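Local coordinates for protein nicotinate phosphoribosyltransferase (Saccharomyces cerevisiae, PDB 1VLP) that catalyses the ATP-dependent formation of nicotinate ribonucleotide from nicotinate and phosphoribosyl diphosphate, the first step of NAD biosynthesis from nicotinic acid, at residues L197-M208 / T225-V236. Sequence-based numbering, arbitrary orientation.
Sequences LKAQDLIMQGIM and TSNILFAKKYGV
Phe230 and Tyr234, one turn apart on helix 228-234, enter neighbouring holes of helix 197-208 as knobs, and selenomethionine Met204 lines both. Met204 CG lies over a face of the Phe230 ring, 4.3 Å from its centroid, while Met204 CB makes the matching CH-pi contact over a face of the Tyr234 ring, 4.0 Å from its centroid. With chi2 and chi3 both bent (-55° and -61°), Met204 curls its CE back against Tyr234 CB and close to Thr225 CG2. At the Phe230 rim, Gln200 OE1 comes within 3.3 Å of CE2 near the ring plane; this buried amide is itself held by Arg194, Thr191 and Glu188. The two helices, whose segments run 42° from parallel, come before and after the edge strand 222-225 of the six-stranded parallel sheet in the type II phosphoribosyltransferase fold. Asn227 N-caps the second helix, its OD1 accepting from Phe230 N at 2.9 Å and so fixing the turn that carries the ring. The side chain of Thr225 lies about 7 Å from that of Phe189, which probably binds nicotinate. Toward solvent the packing gives way to polar links centred on Asp201. Its OD1 receives Tyr234 OH at 2.6 Å and the salt-bridging Lys233 NZ at 2.8 Å from opposite faces of the carboxylate, an arrangement that probably stabilises its negative charge. Gln205 NE2 donates to Asp201 OD2, and a water joins that same oxygen to Lys233 NZ. Beyond Tyr234, Met208 CE reaches Val236 CG1 at 3.7 Å.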
loop_
_atom_site.group_PDB
_atom_site.type_symbol
_atom_site.label_atom_id
_atom_site.label_comp_id
_atom_site.label_asym_id
_atom_site.label_seq_id
_atom_site.Cartn_x
_atom_site.Cartn_y
_atom_site.Cartn_z
ATOM N N LEU A 197 -3.765 6.503 -14.312
ATOM C CA LEU A 197 -2.983 7.663 -13.794
ATOM C C LEU A 197 -3.819 8.938 -13.859
ATOM O O LEU A 197 -3.915 9.657 -12.883
ATOM C CB LEU A 197 -1.706 7.792 -14.591
ATOM C CG LEU A 197 -0.787 8.958 -14.203
ATOM C CD1 LEU A 197 -0.297 8.855 -12.812
ATOM C CD2 LEU A 197 0.378 8.931 -15.184
ATOM N N LYS A 198 -4.532 9.120 -14.972
ATOM C CA LYS A 198 -5.371 10.281 -15.156
ATOM C C LYS A 198 -6.467 10.318 -14.100
ATOM O O LYS A 198 -6.789 11.402 -13.625
ATOM C CB LYS A 198 -5.963 10.286 -16.548
ATOM C CG LYS A 198 -6.947 11.360 -16.789
ATOM C CD LYS A 198 -7.415 11.386 -18.221
ATOM C CE LYS A 198 -8.630 12.268 -18.386
ATOM N NZ LYS A 198 -8.902 12.631 -19.829
ATOM N N ALA A 199 -7.049 9.163 -13.753
ATOM C CA ALA A 199 -8.137 9.090 -12.742
ATOM C C ALA A 199 -7.621 9.603 -11.420
ATOM O O ALA A 199 -8.267 10.387 -10.731
ATOM C CB ALA A 199 -8.685 7.642 -12.569
ATOM N N GLN A 200 -6.461 9.113 -11.035
ATOM C CA GLN A 200 -5.879 9.570 -9.776
ATOM C C GLN A 200 -5.553 11.077 -9.803
ATOM O O GLN A 200 -5.829 11.774 -8.846
ATOM C CB GLN A 200 -4.666 8.708 -9.395
ATOM C CG GLN A 200 -4.050 9.045 -8.005
ATOM C CD GLN A 200 -3.021 8.023 -7.583
ATOM O OE1 GLN A 200 -2.336 7.509 -8.419
ATOM N NE2 GLN A 200 -2.851 7.793 -6.264
ATOM N N ASP A 201 -5.000 11.572 -10.900
ATOM C CA ASP A 201 -4.770 13.001 -11.046
ATOM C C ASP A 201 -6.050 13.860 -10.908
ATOM O O ASP A 201 -6.059 14.914 -10.253
ATOM C CB ASP A 201 -4.079 13.290 -12.359
ATOM C CG ASP A 201 -3.714 14.765 -12.487
ATOM O OD1 ASP A 201 -2.799 15.228 -11.757
ATOM O OD2 ASP A 201 -4.357 15.435 -13.288
ATOM N N LEU A 202 -7.147 13.380 -11.504
ATOM C CA LEU A 202 -8.414 14.106 -11.396
ATOM C C LEU A 202 -8.942 14.117 -9.978
ATOM O O LEU A 202 -9.433 15.141 -9.529
ATOM C CB LEU A 202 -9.471 13.530 -12.333
ATOM C CG LEU A 202 -9.286 13.830 -13.806
ATOM C CD1 LEU A 202 -10.291 12.975 -14.551
ATOM C CD2 LEU A 202 -9.456 15.315 -14.038
ATOM N N ILE A 203 -8.836 13.002 -9.251
ATOM C CA ILE A 203 -9.277 12.976 -7.850
ATOM C C ILE A 203 -8.361 13.832 -6.948
ATOM O O ILE A 203 -8.839 14.487 -6.037
ATOM C CB ILE A 203 -9.636 11.554 -7.343
ATOM C CG1 ILE A 203 -8.417 10.707 -7.103
ATOM C CG2 ILE A 203 -10.664 10.915 -8.264
ATOM C CD1 ILE A 203 -7.763 10.975 -5.769
HETATM N N MSE A 204 -7.080 13.919 -7.284
HETATM C CA MSE A 204 -6.172 14.837 -6.577
HETATM C C MSE A 204 -6.640 16.278 -6.763
HETATM O O MSE A 204 -6.694 17.073 -5.806
HETATM C CB MSE A 204 -4.728 14.689 -7.062
HETATM C CG MSE A 204 -3.961 13.454 -6.562
HETATM SE SE MSE A 204 -3.918 13.296 -4.598
HETATM C CE MSE A 204 -2.955 15.011 -4.195
ATOM N N GLN A 205 -6.958 16.627 -8.006
ATOM C CA GLN A 205 -7.596 17.932 -8.332
ATOM C C GLN A 205 -8.822 18.219 -7.499
ATOM O O GLN A 205 -8.950 19.344 -6.954
ATOM C CB GLN A 205 -7.902 18.034 -9.830
ATOM C CG GLN A 205 -6.673 18.134 -10.680
ATOM C CD GLN A 205 -7.044 18.297 -12.160
ATOM O OE1 GLN A 205 -7.905 19.102 -12.475
ATOM N NE2 GLN A 205 -6.432 17.510 -13.042
ATOM N N GLY A 206 -9.692 17.221 -7.332
ATOM C CA GLY A 206 -10.938 17.397 -6.534
ATOM C C GLY A 206 -10.719 17.637 -5.073
ATOM O O GLY A 206 -11.307 18.547 -4.456
ATOM N N ILE A 207 -9.792 16.873 -4.536
ATOM C CA ILE A 207 -9.397 16.980 -3.123
ATOM C C ILE A 207 -8.820 18.385 -2.906
ATOM O O ILE A 207 -9.237 19.096 -1.981
ATOM C CB ILE A 207 -8.410 15.857 -2.707
ATOM C CG1 ILE A 207 -9.119 14.478 -2.673
ATOM C CG2 ILE A 207 -7.757 16.177 -1.316
ATOM C CD1 ILE A 207 -8.200 13.281 -2.638
HETATM N N MSE A 208 -7.888 18.807 -3.757
HETATM C CA MSE A 208 -7.247 20.102 -3.545
HETATM C C MSE A 208 -8.284 21.225 -3.722
HETATM O O MSE A 208 -8.201 22.233 -3.059
HETATM C CB MSE A 208 -6.088 20.319 -4.505
HETATM C CG MSE A 208 -4.934 19.325 -4.333
HETATM SE SE MSE A 208 -4.449 18.944 -2.486
HETATM C CE MSE A 208 -3.770 20.780 -1.986
ATOM N N THR A 225 -0.885 12.410 0.566
ATOM C CA THR A 225 -1.117 11.249 -0.298
ATOM C C THR A 225 0.026 10.282 -0.139
ATOM O O THR A 225 1.190 10.679 0.075
ATOM C CB THR A 225 -1.312 11.615 -1.808
ATOM O OG1 THR A 225 -1.396 10.426 -2.618
ATOM C CG2 THR A 225 -0.270 12.532 -2.288
ATOM N N SER A 226 -0.309 9.004 -0.247
ATOM C CA SER A 226 0.755 8.004 -0.324
ATOM C C SER A 226 1.609 8.096 -1.586
ATOM O O SER A 226 2.742 7.627 -1.610
ATOM C CB SER A 226 0.240 6.588 -0.134
ATOM O OG SER A 226 -0.490 6.143 -1.235
ATOM N N ASN A 227 1.087 8.694 -2.645
ATOM C CA ASN A 227 1.789 8.717 -3.910
ATOM C C ASN A 227 2.784 9.877 -3.915
ATOM O O ASN A 227 2.404 11.080 -3.908
ATOM C CB ASN A 227 0.783 8.824 -5.045
ATOM C CG ASN A 227 1.439 8.721 -6.407
ATOM O OD1 ASN A 227 2.204 9.601 -6.803
ATOM N ND2 ASN A 227 1.168 7.627 -7.127
ATOM N N ILE A 228 4.057 9.526 -3.915
ATOM C CA ILE A 228 5.076 10.525 -3.730
ATOM C C ILE A 228 5.061 11.524 -4.887
ATOM O O ILE A 228 5.255 12.744 -4.661
ATOM C CB ILE A 228 6.473 9.886 -3.609
ATOM C CG1 ILE A 228 6.531 8.802 -2.540
ATOM C CG2 ILE A 228 7.512 10.923 -3.302
ATOM C CD1 ILE A 228 7.826 8.027 -2.624
ATOM N N LEU A 229 4.810 11.039 -6.116
ATOM C CA LEU A 229 4.795 11.935 -7.283
ATOM C C LEU A 229 3.668 12.976 -7.176
ATOM O O LEU A 229 3.908 14.147 -7.460
ATOM C CB LEU A 229 4.649 11.148 -8.600
ATOM C CG LEU A 229 4.976 11.928 -9.870
ATOM C CD1 LEU A 229 6.391 12.425 -9.817
ATOM C CD2 LEU A 229 4.820 11.070 -11.034
ATOM N N PHE A 230 2.482 12.528 -6.779
ATOM C CA PHE A 230 1.331 13.438 -6.587
ATOM C C PHE A 230 1.521 14.328 -5.386
ATOM O O PHE A 230 1.076 15.463 -5.401
ATOM C CB PHE A 230 0.019 12.690 -6.518
ATOM C CG PHE A 230 -0.473 12.214 -7.876
ATOM C CD1 PHE A 230 -0.701 13.135 -8.874
ATOM C CD2 PHE A 230 -0.719 10.885 -8.139
ATOM C CE1 PHE A 230 -1.178 12.758 -10.121
ATOM C CE2 PHE A 230 -1.190 10.457 -9.445
ATOM C CZ PHE A 230 -1.405 11.414 -10.419
ATOM N N ALA A 231 2.161 13.829 -4.322
ATOM C CA ALA A 231 2.506 14.701 -3.179
ATOM C C ALA A 231 3.356 15.892 -3.684
ATOM O O ALA A 231 3.096 17.047 -3.389
ATOM C CB ALA A 231 3.270 13.961 -2.228
ATOM N N LYS A 232 4.379 15.564 -4.461
ATOM C CA LYS A 232 5.284 16.575 -5.038
ATOM C C LYS A 232 4.519 17.540 -5.944
ATOM O O LYS A 232 4.692 18.759 -5.830
ATOM C CB LYS A 232 6.423 15.897 -5.789
ATOM C CG LYS A 232 7.524 16.853 -6.310
ATOM C CD LYS A 232 8.650 15.985 -6.900
ATOM C CE LYS A 232 9.823 16.827 -7.325
ATOM N NZ LYS A 232 9.424 17.736 -8.422
ATOM N N LYS A 233 3.704 17.000 -6.842
ATOM C CA LYS A 233 2.953 17.784 -7.787
ATOM C C LYS A 233 1.991 18.803 -7.126
ATOM O O LYS A 233 1.928 19.964 -7.529
ATOM C CB LYS A 233 2.147 16.887 -8.694
ATOM C CG LYS A 233 1.393 17.622 -9.806
ATOM C CD LYS A 233 0.779 16.725 -10.782
ATOM C CE LYS A 233 -0.046 17.542 -11.778
ATOM N NZ LYS A 233 -0.720 16.717 -12.828
ATOM N N TYR A 234 1.243 18.342 -6.132
ATOM C CA TYR A 234 0.151 19.118 -5.497
ATOM C C TYR A 234 0.567 19.829 -4.222
ATOM O O TYR A 234 -0.244 20.570 -3.600
ATOM C CB TYR A 234 -1.079 18.211 -5.319
ATOM C CG TYR A 234 -1.715 17.971 -6.653
ATOM C CD1 TYR A 234 -2.542 18.923 -7.229
ATOM C CD2 TYR A 234 -1.535 16.770 -7.333
ATOM C CE1 TYR A 234 -3.121 18.739 -8.474
ATOM C CE2 TYR A 234 -2.101 16.568 -8.617
ATOM C CZ TYR A 234 -2.897 17.556 -9.178
ATOM O OH TYR A 234 -3.473 17.364 -10.420
ATOM N N GLY A 235 1.850 19.704 -3.876
ATOM C CA GLY A 235 2.428 20.426 -2.763
ATOM C C GLY A 235 1.935 19.997 -1.402
ATOM O O GLY A 235 1.819 20.827 -0.497
ATOM N N VAL A 236 1.690 18.702 -1.251
ATOM C CA VAL A 236 1.259 18.098 0.019
ATOM C C VAL A 236 2.256 17.047 0.478
ATOM O O VAL A 236 3.171 16.649 -0.269
ATOM C CB VAL A 236 -0.209 17.555 -0.087
ATOM C CG1 VAL A 236 -1.174 18.686 -0.502
ATOM C CG2 VAL A 236 -0.342 16.417 -1.047
HETATM O O HOH W 1 -3.204 17.629 -13.965
#